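Local coordinates for PA14 domain-containing protein (Clostridium clariflavum, PDB 6QDI), which probably senses plant-biomass polysaccharides outside the cell through tandem calcium-binding PA14 domains of an RsgI-like membrane anti-sigma factor, at residues A[7-11]-A[12-16]; A[181-185]-A[186-190]; A[207-211]-A[212-216]; A[275-279]-A[280-284]. All coordinates share one frame; numbering follows the deposited sequence.

Contact 1: residues A[7-11]-A[12-16]. With CA (calcium ion), chain G.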
loop_
_atom_site.group_PDB
_atom_site.type_symbol
_atom_site.label_atom_id
_atom_site.label_comp_id
_atom_site.label_asym_id
_atom_site.label_seq_id
_atom_site.Cartn_x
_atom_site.Cartn_y
_atom_site.Cartn_z
ATOM N N ASP A 7 10.934 1.584 -0.141
ATOM C CA ASP A 7 9.869 1.266 -1.075
ATOM C C ASP A 7 8.611 1.859 -0.468
ATOM O O ASP A 7 8.227 1.521 0.668
ATOM C CB ASP A 7 9.777 -0.237 -1.266
ATOM C CG ASP A 7 10.959 -0.803 -2.005
ATOM O OD1 ASP A 7 11.491 -0.171 -2.921
ATOM O OD2 ASP A 7 11.368 -1.920 -1.622
ATOM N N TYR A 8 7.980 2.724 -1.246
ATOM C CA TYR A 8 6.840 3.488 -0.815
ATOM C C TYR A 8 5.574 2.973 -1.473
ATOM O O TYR A 8 5.502 2.852 -2.710
ATOM C CB TYR A 8 7.043 5.007 -1.181
ATOM C CG TYR A 8 8.129 5.661 -0.340
ATOM C CD1 TYR A 8 9.480 5.391 -0.556
ATOM C CD2 TYR A 8 7.787 6.522 0.678
ATOM C CE1 TYR A 8 10.465 5.940 0.238
ATOM C CE2 TYR A 8 8.756 7.086 1.499
ATOM C CZ TYR A 8 10.090 6.783 1.284
ATOM O OH TYR A 8 11.019 7.386 2.124
ATOM N N PHE A 9 4.571 2.719 -0.629
ATOM C CA PHE A 9 3.328 2.069 -1.016
ATOM C C PHE A 9 2.158 2.999 -0.779
ATOM O O PHE A 9 2.121 3.751 0.205
ATOM C CB PHE A 9 3.134 0.788 -0.197
ATOM C CG PHE A 9 4.226 -0.232 -0.440
ATOM C CD1 PHE A 9 4.082 -1.196 -1.422
ATOM C CD2 PHE A 9 5.366 -0.273 0.345
ATOM C CE1 PHE A 9 5.084 -2.128 -1.652
ATOM C CE2 PHE A 9 6.367 -1.207 0.110
ATOM C CZ PHE A 9 6.196 -2.127 -0.883
ATOM N N ASP A 10 1.168 2.908 -1.651
ATOM C CA ASP A 10 0.030 3.812 -1.653
ATOM C C ASP A 10 -1.036 3.445 -0.633
ATOM O O ASP A 10 -1.996 4.172 -0.506
ATOM C CB ASP A 10 -0.632 3.872 -3.048
ATOM C CG ASP A 10 -0.736 5.280 -3.652
ATOM O OD1 ASP A 10 -0.263 6.235 -3.114
ATOM O OD2 ASP A 10 -1.178 5.381 -4.853
ATOM N N ASN A 11 -0.907 2.315 0.047
ATOM C CA ASN A 11 -1.887 1.845 1.032
ATOM C C ASN A 11 -1.243 1.728 2.409
ATOM O O ASN A 11 -0.014 1.827 2.546
ATOM C CB ASN A 11 -2.427 0.466 0.589
ATOM C CG ASN A 11 -3.184 0.569 -0.704
ATOM O OD1 ASN A 11 -3.929 1.519 -0.924
ATOM N ND2 ASN A 11 -3.077 -0.468 -1.517
ATOM N N ILE A 12 -2.037 1.445 3.436
ATOM C CA ILE A 12 -1.505 1.306 4.814
ATOM C C ILE A 12 -0.752 0.010 5.055
ATOM O O ILE A 12 -0.117 -0.117 6.096
ATOM C CB ILE A 12 -2.604 1.423 5.884
ATOM C CG1 ILE A 12 -3.635 0.300 5.820
ATOM C CG2 ILE A 12 -3.287 2.795 5.800
ATOM C CD1 ILE A 12 -4.367 0.086 7.119
ATOM N N ASP A 13 -0.819 -0.943 4.127
ATOM C CA ASP A 13 -0.441 -2.342 4.395
ATOM C C ASP A 13 0.631 -2.833 3.444
ATOM O O ASP A 13 0.656 -4.027 3.120
ATOM C CB ASP A 13 -1.697 -3.221 4.303
ATOM C CG ASP A 13 -2.322 -3.255 2.909
ATOM O OD1 ASP A 13 -1.924 -2.395 2.071
ATOM O OD2 ASP A 13 -3.186 -4.121 2.695
ATOM N N LEU A 14 1.505 -1.952 2.981
ATOM C CA LEU A 14 2.664 -2.384 2.168
ATOM C C LEU A 14 2.197 -3.048 0.880
ATOM O O LEU A 14 2.832 -3.990 0.377
ATOM C CB LEU A 14 3.634 -3.237 2.981
ATOM C CG LEU A 14 4.121 -2.580 4.276
ATOM C CD1 LEU A 14 4.721 -3.637 5.187
ATOM C CD2 LEU A 14 5.080 -1.448 4.002
ATOM N N THR A 15 1.104 -2.528 0.318
ATOM C CA THR A 15 0.620 -2.923 -0.979
ATOM C C THR A 15 0.474 -1.679 -1.869
ATOM O O THR A 15 0.296 -0.561 -1.402
ATOM C CB THR A 15 -0.688 -3.691 -0.919
ATOM O OG1 THR A 15 -1.758 -2.844 -0.511
ATOM C CG2 THR A 15 -0.579 -4.931 -0.077
ATOM N N ASN A 16 0.540 -1.959 -3.178
ATOM C CA ASN A 16 0.437 -0.969 -4.247
ATOM C C ASN A 16 1.654 -0.049 -4.276
ATOM O O ASN A 16 1.607 1.131 -3.913
ATOM C CB ASN A 16 -0.892 -0.217 -4.242
ATOM C CG ASN A 16 -1.173 0.383 -5.570
ATOM O OD1 ASN A 16 -0.526 0.032 -6.573
ATOM N ND2 ASN A 16 -2.184 1.198 -5.633
HETATM CA CA CA G . -3.387 5.998 0.189
HETATM O O HOH W 1 -1.549 7.151 -0.782
HETATM O O HOH W 2 -3.759 2.457 -3.598
HETATM O O HOH W 3 -4.729 3.937 0.242
HETATM O O HOH W 4 -4.035 5.724 -2.192
#
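Phe-9 to Asn-11 meet Leu-14 to Asn-16 in a local contact round a tight loop, where strand 4-9 ends and the chain doubles back toward strand 17-23. The backbone closes the loop through Asp-10 N, which gives a nearly straight hydrogen bond to Asn-16 O at 2.9 Å (164° at the hydrogen). A weak one from Asn-11 N to Thr-15 O supports it. Within this frame the side chain of Asn-11 spans the loop. Its ND2 donates to Thr-15 OG1 at 2.9 Å, with the hydroxyl lying close to the amide plane, and Thr-15 OG1 in turn gives its proton to the syn side of Asp-13 OD1, 2.6 Å away. Arg-274 of the second domain also bonds this hydroxyl through NH1 and salt-bridges Asp-13 OD2; donating to the carboxylate while accepting from Asn-11 probably fixes the hydroxyl's rotation. On the apolar side one face of the Phe-9 ring lies against the Leu-14 backbone, CD1 coming to 3.5 Å from Leu-14 C, while Leu-14 CD2 touches Phe-9 CD2 at 3.9 Å. With chi1 at -62°, the ring of Phe-9 stands beside its own backbone N, with one face turned to the returning chain. The bend turns the carbonyl of Asp-10 to the calcium ion, 2.4 Å from Asp-10 O. Three waters join it; one donates to Asp-10 OD1, which also accepts from Arg-40 N, and another donates to Asn-11 OD1. With Asp-42 and Ser-44 contributing further ligands, the loop forms part of a calcium site of the first PA14 domain, at the junction with the second, whose Asp-180 O accepts from Asn-11 ND2.

Contact 2: residues A[181-185]-A[186-190]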
loop_
_atom_site.group_PDB
_atom_site.type_symbol
_atom_site.label_atom_id
_atom_site.label_comp_id
_atom_site.label_asym_id
_atom_site.label_seq_id
_atom_site.Cartn_x
_atom_site.Cartn_y
_atom_site.Cartn_z
ATOM N N PHE A 181 -6.692 -1.002 -3.161
ATOM C CA PHE A 181 -6.777 0.033 -2.139
ATOM C C PHE A 181 -6.959 -0.535 -0.741
ATOM O O PHE A 181 -7.753 -1.451 -0.514
ATOM C CB PHE A 181 -7.991 0.933 -2.398
ATOM C CG PHE A 181 -7.815 1.854 -3.580
ATOM C CD1 PHE A 181 -7.067 2.995 -3.461
ATOM C CD2 PHE A 181 -8.386 1.551 -4.799
ATOM C CE1 PHE A 181 -6.934 3.861 -4.508
ATOM C CE2 PHE A 181 -8.181 2.386 -5.887
ATOM C CZ PHE A 181 -7.466 3.557 -5.736
ATOM N N ASN A 182 -6.253 0.064 0.221
ATOM C CA ASN A 182 -6.483 -0.175 1.630
ATOM C C ASN A 182 -6.145 1.126 2.316
ATOM O O ASN A 182 -4.969 1.454 2.505
ATOM C CB ASN A 182 -5.688 -1.354 2.150
ATOM C CG ASN A 182 -5.958 -1.611 3.630
ATOM O OD1 ASN A 182 -6.636 -0.821 4.282
ATOM N ND2 ASN A 182 -5.416 -2.689 4.148
ATOM N N TRP A 183 -7.184 1.900 2.618
ATOM C CA TRP A 183 -7.020 3.228 3.166
ATOM C C TRP A 183 -6.969 3.222 4.700
ATOM O O TRP A 183 -6.863 4.299 5.284
ATOM C CB TRP A 183 -8.169 4.145 2.748
ATOM C CG TRP A 183 -8.382 4.312 1.269
ATOM C CD1 TRP A 183 -7.717 5.164 0.440
ATOM C CD2 TRP A 183 -9.378 3.650 0.470
ATOM N NE1 TRP A 183 -8.204 5.030 -0.852
ATOM C CE2 TRP A 183 -9.236 4.133 -0.847
ATOM C CE3 TRP A 183 -10.391 2.726 0.740
ATOM C CZ2 TRP A 183 -10.104 3.738 -1.894
ATOM C CZ3 TRP A 183 -11.192 2.291 -0.299
ATOM C CH2 TRP A 183 -11.047 2.807 -1.582
ATOM N N GLY A 184 -7.103 2.070 5.350
ATOM C CA GLY A 184 -7.367 2.098 6.786
ATOM C C GLY A 184 -8.636 2.870 7.024
ATOM O O GLY A 184 -9.673 2.566 6.423
ATOM N N VAL A 185 -8.583 3.864 7.884
ATOM C CA VAL A 185 -9.729 4.709 8.174
ATOM C C VAL A 185 -9.679 6.025 7.382
ATOM O O VAL A 185 -10.530 6.907 7.590
ATOM C CB VAL A 185 -9.939 4.929 9.688
ATOM C CG1 VAL A 185 -10.289 3.614 10.337
ATOM C CG2 VAL A 185 -8.745 5.607 10.319
ATOM N N GLY A 186 -8.750 6.142 6.440
ATOM C CA GLY A 186 -8.693 7.302 5.551
ATOM C C GLY A 186 -9.724 7.238 4.409
ATOM O O GLY A 186 -10.399 6.243 4.215
ATOM N N SER A 187 -9.779 8.349 3.691
ATOM C CA SER A 187 -10.644 8.463 2.529
ATOM C C SER A 187 -9.830 8.414 1.254
ATOM O O SER A 187 -8.599 8.474 1.275
ATOM C CB SER A 187 -11.445 9.759 2.611
ATOM O OG SER A 187 -12.269 9.694 3.746
ATOM N N PRO A 188 -10.495 8.344 0.075
ATOM C CA PRO A 188 -9.702 8.172 -1.151
ATOM C C PRO A 188 -8.975 9.415 -1.622
ATOM O O PRO A 188 -8.100 9.298 -2.480
ATOM C CB PRO A 188 -10.773 7.691 -2.179
ATOM C CG PRO A 188 -11.803 7.028 -1.327
ATOM C CD PRO A 188 -11.903 7.960 -0.139
ATOM N N SER A 189 -9.355 10.566 -1.078
ATOM C CA SER A 189 -8.747 11.843 -1.406
ATOM C C SER A 189 -9.044 12.750 -0.243
ATOM O O SER A 189 -10.043 12.547 0.464
ATOM C CB SER A 189 -9.358 12.435 -2.683
ATOM O OG SER A 189 -8.860 13.721 -2.886
ATOM N N LYS A 190 -8.242 13.790 -0.061
ATOM C CA LYS A 190 -8.591 14.834 0.904
ATOM C C LYS A 190 -9.856 15.569 0.516
ATOM O O LYS A 190 -10.405 16.266 1.361
ATOM C CB LYS A 190 -7.442 15.826 1.128
ATOM C CG LYS A 190 -6.283 15.229 1.903
ATOM C CD LYS A 190 -5.126 16.190 1.956
ATOM C CE LYS A 190 -3.911 15.600 2.637
ATOM N NZ LYS A 190 -3.867 15.918 4.061
HETATM O O HOH W 5 -6.680 6.885 -2.426
HETATM O O HOH W 6 -11.665 3.990 5.010
HETATM O O HOH W 7 -12.615 8.118 6.017
#
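The indole of Trp-183 lies between two neighbours along its own chain, Pro-188 over one face and Phe-181 CB over the other. Pro-188 approaches off-centre: its CG stands 4.2 Å from the centroid of the six-membered ring, 29° off the normal, a CH-pi contact displaced toward the rim, and the same CG is 3.7 Å from Trp-183 CZ2. Ser-187 continues the cover across the pyrrole side, its O reaching 3.5 Å from Trp-183 CD1. At the indole edge a water lies in the ring plane. It accepts from Trp-183 NE1 at 2.9 Å and donates to Pro-188 O, so the one polar atom of the ring is satisfied by a bridge back to the residue that packs on its face. The backbone brings these groups together through a type II' beta turn from Trp-183 to Gly-186, closed by Gly-186 N to Trp-183 O at 2.9 Å. Gly-184 takes a positive phi of 58° there, and its N is held by Asn-182 OD1 in an Asx turn. A second water spans Gly-184 O and Gly-186 O. Strand 180-184 runs into this turn antiparallel to strand 271-279, whose Ile-273 touches both Phe-181 and Trp-183. Tyr-264 meets the indole from strand 257-266, Asp-42 of the first domain's calcium site touches it, and Pro-188 rests on Phe-198 of strand 198-207 and Tyr-161 of strand 157-162.

Contact 3: residues A[207-211]-A[212-216]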
loop_
_atom_site.group_PDB
_atom_site.type_symbol
_atom_site.label_atom_id
_atom_site.label_comp_id
_atom_site.label_asym_id
_atom_site.label_seq_id
_atom_site.Cartn_x
_atom_site.Cartn_y
_atom_site.Cartn_z
ATOM N N GLN A 207 -9.432 -4.933 -21.132
ATOM C CA GLN A 207 -9.122 -5.543 -22.409
ATOM C C GLN A 207 -8.295 -6.780 -22.154
ATOM O O GLN A 207 -7.233 -6.714 -21.527
ATOM C CB GLN A 207 -8.464 -4.553 -23.374
ATOM C CG GLN A 207 -8.457 -5.126 -24.807
ATOM C CD GLN A 207 -8.368 -4.052 -25.890
ATOM O OE1 GLN A 207 -7.873 -2.947 -25.628
ATOM N NE2 GLN A 207 -8.881 -4.343 -27.069
ATOM N N VAL A 208 -8.774 -7.899 -22.655
ATOM C CA VAL A 208 -8.297 -9.219 -22.274
ATOM C C VAL A 208 -6.976 -9.524 -22.968
ATOM O O VAL A 208 -6.851 -9.375 -24.167
ATOM C CB VAL A 208 -9.360 -10.259 -22.637
ATOM C CG1 VAL A 208 -8.868 -11.686 -22.459
ATOM C CG2 VAL A 208 -10.625 -9.987 -21.835
ATOM N N PRO A 209 -5.953 -9.994 -22.222
ATOM C CA PRO A 209 -4.647 -10.181 -22.851
ATOM C C PRO A 209 -4.477 -11.488 -23.608
ATOM O O PRO A 209 -3.703 -11.520 -24.563
ATOM C CB PRO A 209 -3.684 -10.132 -21.665
ATOM C CG PRO A 209 -4.519 -10.569 -20.477
ATOM C CD PRO A 209 -5.869 -9.991 -20.747
ATOM N N TYR A 210 -5.152 -12.537 -23.179
ATOM C CA TYR A 210 -4.924 -13.926 -23.644
ATOM C C TYR A 210 -6.221 -14.657 -23.815
ATOM O O TYR A 210 -7.138 -14.487 -23.008
ATOM C CB TYR A 210 -4.052 -14.714 -22.622
ATOM C CG TYR A 210 -2.802 -14.001 -22.159
ATOM C CD1 TYR A 210 -1.798 -13.652 -23.057
ATOM C CD2 TYR A 210 -2.621 -13.684 -20.828
ATOM C CE1 TYR A 210 -0.658 -12.958 -22.637
ATOM C CE2 TYR A 210 -1.481 -13.011 -20.417
ATOM C CZ TYR A 210 -0.510 -12.646 -21.323
ATOM O OH TYR A 210 0.582 -11.949 -20.870
ATOM N N ASP A 211 -6.325 -15.505 -24.840
ATOM C CA ASP A 211 -7.484 -16.345 -24.948
ATOM C C ASP A 211 -7.527 -17.381 -23.784
ATOM O O ASP A 211 -6.552 -18.067 -23.532
ATOM C CB ASP A 211 -7.446 -17.199 -26.238
ATOM C CG ASP A 211 -7.670 -16.510 -27.512
ATOM O OD1 ASP A 211 -7.933 -15.299 -27.570
ATOM O OD2 ASP A 211 -7.604 -17.238 -28.531
ATOM N N GLY A 212 -8.681 -17.492 -23.146
ATOM C CA GLY A 212 -8.928 -18.551 -22.155
ATOM C C GLY A 212 -9.947 -18.105 -21.133
ATOM O O GLY A 212 -10.677 -17.151 -21.347
ATOM N N ASP A 213 -10.028 -18.847 -20.031
ATOM C CA ASP A 213 -11.012 -18.653 -18.989
ATOM C C ASP A 213 -10.458 -17.805 -17.848
ATOM O O ASP A 213 -9.327 -18.018 -17.409
ATOM C CB ASP A 213 -11.490 -19.987 -18.405
ATOM C CG ASP A 213 -12.567 -20.687 -19.236
ATOM O OD1 ASP A 213 -12.765 -20.407 -20.428
ATOM O OD2 ASP A 213 -13.264 -21.534 -18.668
ATOM N N TYR A 214 -11.280 -16.846 -17.419
ATOM C CA TYR A 214 -10.924 -15.901 -16.363
ATOM C C TYR A 214 -11.940 -15.965 -15.241
ATOM O O TYR A 214 -13.114 -16.178 -15.462
ATOM C CB TYR A 214 -10.860 -14.484 -16.905
ATOM C CG TYR A 214 -9.745 -14.239 -17.887
ATOM C CD1 TYR A 214 -9.804 -14.741 -19.188
ATOM C CD2 TYR A 214 -8.654 -13.457 -17.557
ATOM C CE1 TYR A 214 -8.777 -14.515 -20.085
ATOM C CE2 TYR A 214 -7.649 -13.201 -18.436
ATOM C CZ TYR A 214 -7.700 -13.728 -19.725
ATOM O OH TYR A 214 -6.661 -13.477 -20.598
ATOM N N VAL A 215 -11.461 -15.681 -14.034
ATOM C CA VAL A 215 -12.318 -15.431 -12.864
ATOM C C VAL A 215 -11.897 -14.080 -12.287
ATOM O O VAL A 215 -10.724 -13.830 -12.141
ATOM C CB VAL A 215 -12.136 -16.555 -11.805
ATOM C CG1 VAL A 215 -12.859 -16.213 -10.519
ATOM C CG2 VAL A 215 -12.670 -17.879 -12.367
ATOM N N PHE A 216 -12.888 -13.262 -11.944
ATOM C CA PHE A 216 -12.630 -11.999 -11.248
ATOM C C PHE A 216 -12.955 -12.147 -9.764
ATOM O O PHE A 216 -13.962 -12.763 -9.393
ATOM C CB PHE A 216 -13.465 -10.876 -11.847
ATOM C CG PHE A 216 -13.135 -10.613 -13.263
ATOM C CD1 PHE A 216 -12.101 -9.752 -13.584
ATOM C CD2 PHE A 216 -13.843 -11.169 -14.284
ATOM C CE1 PHE A 216 -11.768 -9.473 -14.897
ATOM C CE2 PHE A 216 -13.507 -10.920 -15.600
ATOM C CZ PHE A 216 -12.450 -10.076 -15.907
#
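Two tyrosine rings dominate this bend: at the edge of the Tyr-214 ring, in its plane, lies the carbonyl oxygen of Tyr-210, and over the centre of one face of the Tyr-210 ring sits Pro-209 CB, 3.7 Å above it. The two tyrosine side chains cross at about a right angle. Tyr-214 OH gives its proton to Tyr-210 O across 2.7 Å, meeting the carbonyl at 121° and only 16° from its plane. Around the hydroxyl, Val-208 CG1 at 3.4 Å and Pro-209 CD at 3.6 Å from Tyr-214 OH add apolar cover, neither of them squarely on a face. Chi1 of -67° swings the Tyr-214 ring to the side of its backbone N, from where its long axis runs back into the bend. The arrangement belongs to the connection between strands 198-207 and 212-220, which lie in the two different sheets of the second PA14 domain, a beta sandwich; a strand side chain thus fastens the link between sheets. Gly-212 begins the second strand in an unusual extended backbone shape with positive phi. Farther out, Leu-252 touches both Val-208 and Tyr-214, Trp-277 meets the Tyr-214 ring obliquely, and Asp-211 OD1 takes a hydrogen bond from Ala-254 N.

Contact 4: residues A[275-279]-A[280-284]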
loop_
_atom_site.group_PDB
_atom_site.type_symbol
_atom_site.label_atom_id
_atom_site.label_comp_id
_atom_site.label_asym_id
_atom_site.label_seq_id
_atom_site.Cartn_x
_atom_site.Cartn_y
_atom_site.Cartn_z
ATOM N N LEU A 275 -9.549 -5.341 -6.962
ATOM C CA LEU A 275 -10.054 -6.077 -8.142
ATOM C C LEU A 275 -8.906 -6.939 -8.671
ATOM O O LEU A 275 -7.892 -6.421 -9.143
ATOM C CB LEU A 275 -10.575 -5.128 -9.222
ATOM C CG LEU A 275 -11.075 -5.812 -10.483
ATOM C CD1 LEU A 275 -12.306 -6.664 -10.237
ATOM C CD2 LEU A 275 -11.350 -4.803 -11.581
ATOM N N GLU A 276 -9.110 -8.257 -8.584
ATOM C CA GLU A 276 -8.127 -9.234 -9.032
ATOM C C GLU A 276 -8.721 -10.145 -10.088
ATOM O O GLU A 276 -9.957 -10.213 -10.261
ATOM C CB GLU A 276 -7.670 -10.081 -7.843
ATOM C CG GLU A 276 -6.903 -9.328 -6.753
ATOM C CD GLU A 276 -6.532 -10.260 -5.611
ATOM O OE1 GLU A 276 -7.460 -10.829 -5.015
ATOM O OE2 GLU A 276 -5.329 -10.524 -5.405
ATOM N N TRP A 277 -7.837 -10.870 -10.762
ATOM C CA TRP A 277 -8.250 -11.923 -11.663
ATOM C C TRP A 277 -7.310 -13.076 -11.616
ATOM O O TRP A 277 -6.182 -12.967 -11.183
ATOM C CB TRP A 277 -8.424 -11.444 -13.105
ATOM C CG TRP A 277 -7.257 -10.850 -13.803
ATOM C CD1 TRP A 277 -5.983 -10.693 -13.371
ATOM C CD2 TRP A 277 -7.288 -10.289 -15.131
ATOM N NE1 TRP A 277 -5.231 -10.074 -14.332
ATOM C CE2 TRP A 277 -6.020 -9.824 -15.418
ATOM C CE3 TRP A 277 -8.301 -10.121 -16.086
ATOM C CZ2 TRP A 277 -5.727 -9.162 -16.616
ATOM C CZ3 TRP A 277 -8.010 -9.488 -17.282
ATOM C CH2 TRP A 277 -6.747 -9.021 -17.516
ATOM N N GLU A 278 -7.803 -14.193 -12.134
ATOM C CA GLU A 278 -6.980 -15.354 -12.503
ATOM C C GLU A 278 -7.359 -15.690 -13.915
ATOM O O GLU A 278 -8.502 -15.560 -14.312
ATOM C CB GLU A 278 -7.147 -16.480 -11.520
ATOM C CG GLU A 278 -7.876 -17.703 -11.887
ATOM C CD GLU A 278 -7.878 -18.634 -10.707
ATOM O OE1 GLU A 278 -7.107 -19.587 -10.661
ATOM O OE2 GLU A 278 -8.614 -18.321 -9.793
ATOM N N GLY A 279 -6.385 -16.168 -14.685
ATOM C CA GLY A 279 -6.626 -16.475 -16.093
ATOM C C GLY A 279 -5.497 -17.282 -16.648
ATOM O O GLY A 279 -4.606 -17.744 -15.906
ATOM N N PRO A 280 -5.468 -17.454 -17.971
ATOM C CA PRO A 280 -4.425 -18.271 -18.588
ATOM C C PRO A 280 -3.039 -17.647 -18.395
ATOM O O PRO A 280 -2.782 -16.536 -18.849
ATOM C CB PRO A 280 -4.827 -18.291 -20.065
ATOM C CG PRO A 280 -5.870 -17.275 -20.228
ATOM C CD PRO A 280 -6.432 -16.917 -18.944
ATOM N N GLY A 281 -2.162 -18.331 -17.668
ATOM C CA GLY A 281 -0.864 -17.795 -17.340
ATOM C C GLY A 281 -0.870 -16.684 -16.300
ATOM O O GLY A 281 0.137 -16.001 -16.178
ATOM N N ILE A 282 -1.983 -16.501 -15.604
ATOM C CA ILE A 282 -2.169 -15.386 -14.694
ATOM C C ILE A 282 -2.649 -16.005 -13.380
ATOM O O ILE A 282 -3.814 -16.417 -13.237
ATOM C CB ILE A 282 -3.198 -14.361 -15.215
ATOM C CG1 ILE A 282 -2.794 -13.796 -16.565
ATOM C CG2 ILE A 282 -3.399 -13.246 -14.177
ATOM C CD1 ILE A 282 -3.909 -13.048 -17.239
ATOM N N GLU A 283 -1.758 -16.031 -12.396
ATOM C CA GLU A 283 -2.121 -16.410 -11.032
ATOM C C GLU A 283 -2.974 -15.275 -10.429
ATOM O O GLU A 283 -2.872 -14.143 -10.857
ATOM C CB GLU A 283 -0.845 -16.595 -10.176
ATOM C CG GLU A 283 0.281 -17.448 -10.737
ATOM C CD GLU A 283 -0.098 -18.881 -10.843
ATOM O OE1 GLU A 283 -0.852 -19.368 -9.981
ATOM O OE2 GLU A 283 0.376 -19.527 -11.793
ATOM N N ARG A 284 -3.812 -15.586 -9.440
ATOM C CA ARG A 284 -4.656 -14.581 -8.828
ATOM C C ARG A 284 -3.838 -13.360 -8.438
ATOM O O ARG A 284 -2.879 -13.450 -7.677
ATOM C CB ARG A 284 -5.383 -15.143 -7.614
ATOM C CG ARG A 284 -6.302 -14.133 -6.973
ATOM C CD ARG A 284 -7.134 -14.737 -5.871
ATOM N NE ARG A 284 -7.751 -13.673 -5.081
ATOM C CZ ARG A 284 -8.535 -13.900 -4.026
ATOM N NH1 ARG A 284 -8.831 -15.151 -3.654
ATOM N NH2 ARG A 284 -9.045 -12.873 -3.367
#
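Glu-276 and Arg-284 meet in a side-on salt bridge in which two of the arginine nitrogens, NE and NH2, address a single oxygen. Arg-284 NE lies 2.9 Å from Glu-276 OE1, and Arg-284 NH2 lies 3.1 Å from the same oxygen. The acceptor is nearly in the guanidinium plane, yet carboxylate and guanidinium are turned 66° apart: NE comes from above the carboxylate plane, NH2 almost straight down the C-O bond. The arginine has its CG anti to the backbone N (chi1 -178°) and continues straight to NE, an extended shape that carries NE back alongside strand 271-279 as far as Glu-276. Elsewhere, Ile-282 CG2 touches Trp-277 NE1 and CD1, each at 3.7 Å, while Ile-282 CD1 lies over one face of the indole, toward the rim. These pairs are set by a beta hairpin whose type II turn runs from Gly-279 to Ile-282. The two residues form an antiparallel hydrogen-bonded pair, with Gly-279 N to Ile-282 O at 3.0 Å and Ile-282 N to Gly-279 O at 2.9 Å. Gly-281 supplies the positive phi at the third position of the turn. Beyond the turn Arg-284 CA sends a C-H toward Trp-277 O. Tyr-217 of strand 212-220 forms a cation-pi contact with Arg-284 and hydrogen-bonds Glu-278 OE2, while Pro-209 and Phe-216 pack on Trp-277.

The four contacts follow one another along the chain; each closes its own short loop, and none nests in or crosses another. Contact 1 ends strand 4-9 in the first PA14 domain, whereas the other three belong to the second. Contact 1 nevertheless touches contact 2, probably through hydrogen bonds from Asn-182 N to Asn-11 OD1 and from Asn-182 ND2 to Asp-13 OD2, so loop and strand join the two domains beside a calcium ion. Contacts 3 and 4 lie farther off, with centres about 8 Å apart, on neighbouring strands 212-220 and 271-279, and they touch, probably through a backbone hydrogen bond from Glu-278 N to Val-215 O. Strand 271-279 also pairs with strand 180-184, placing contacts 2, 3 and 4 on one sheet.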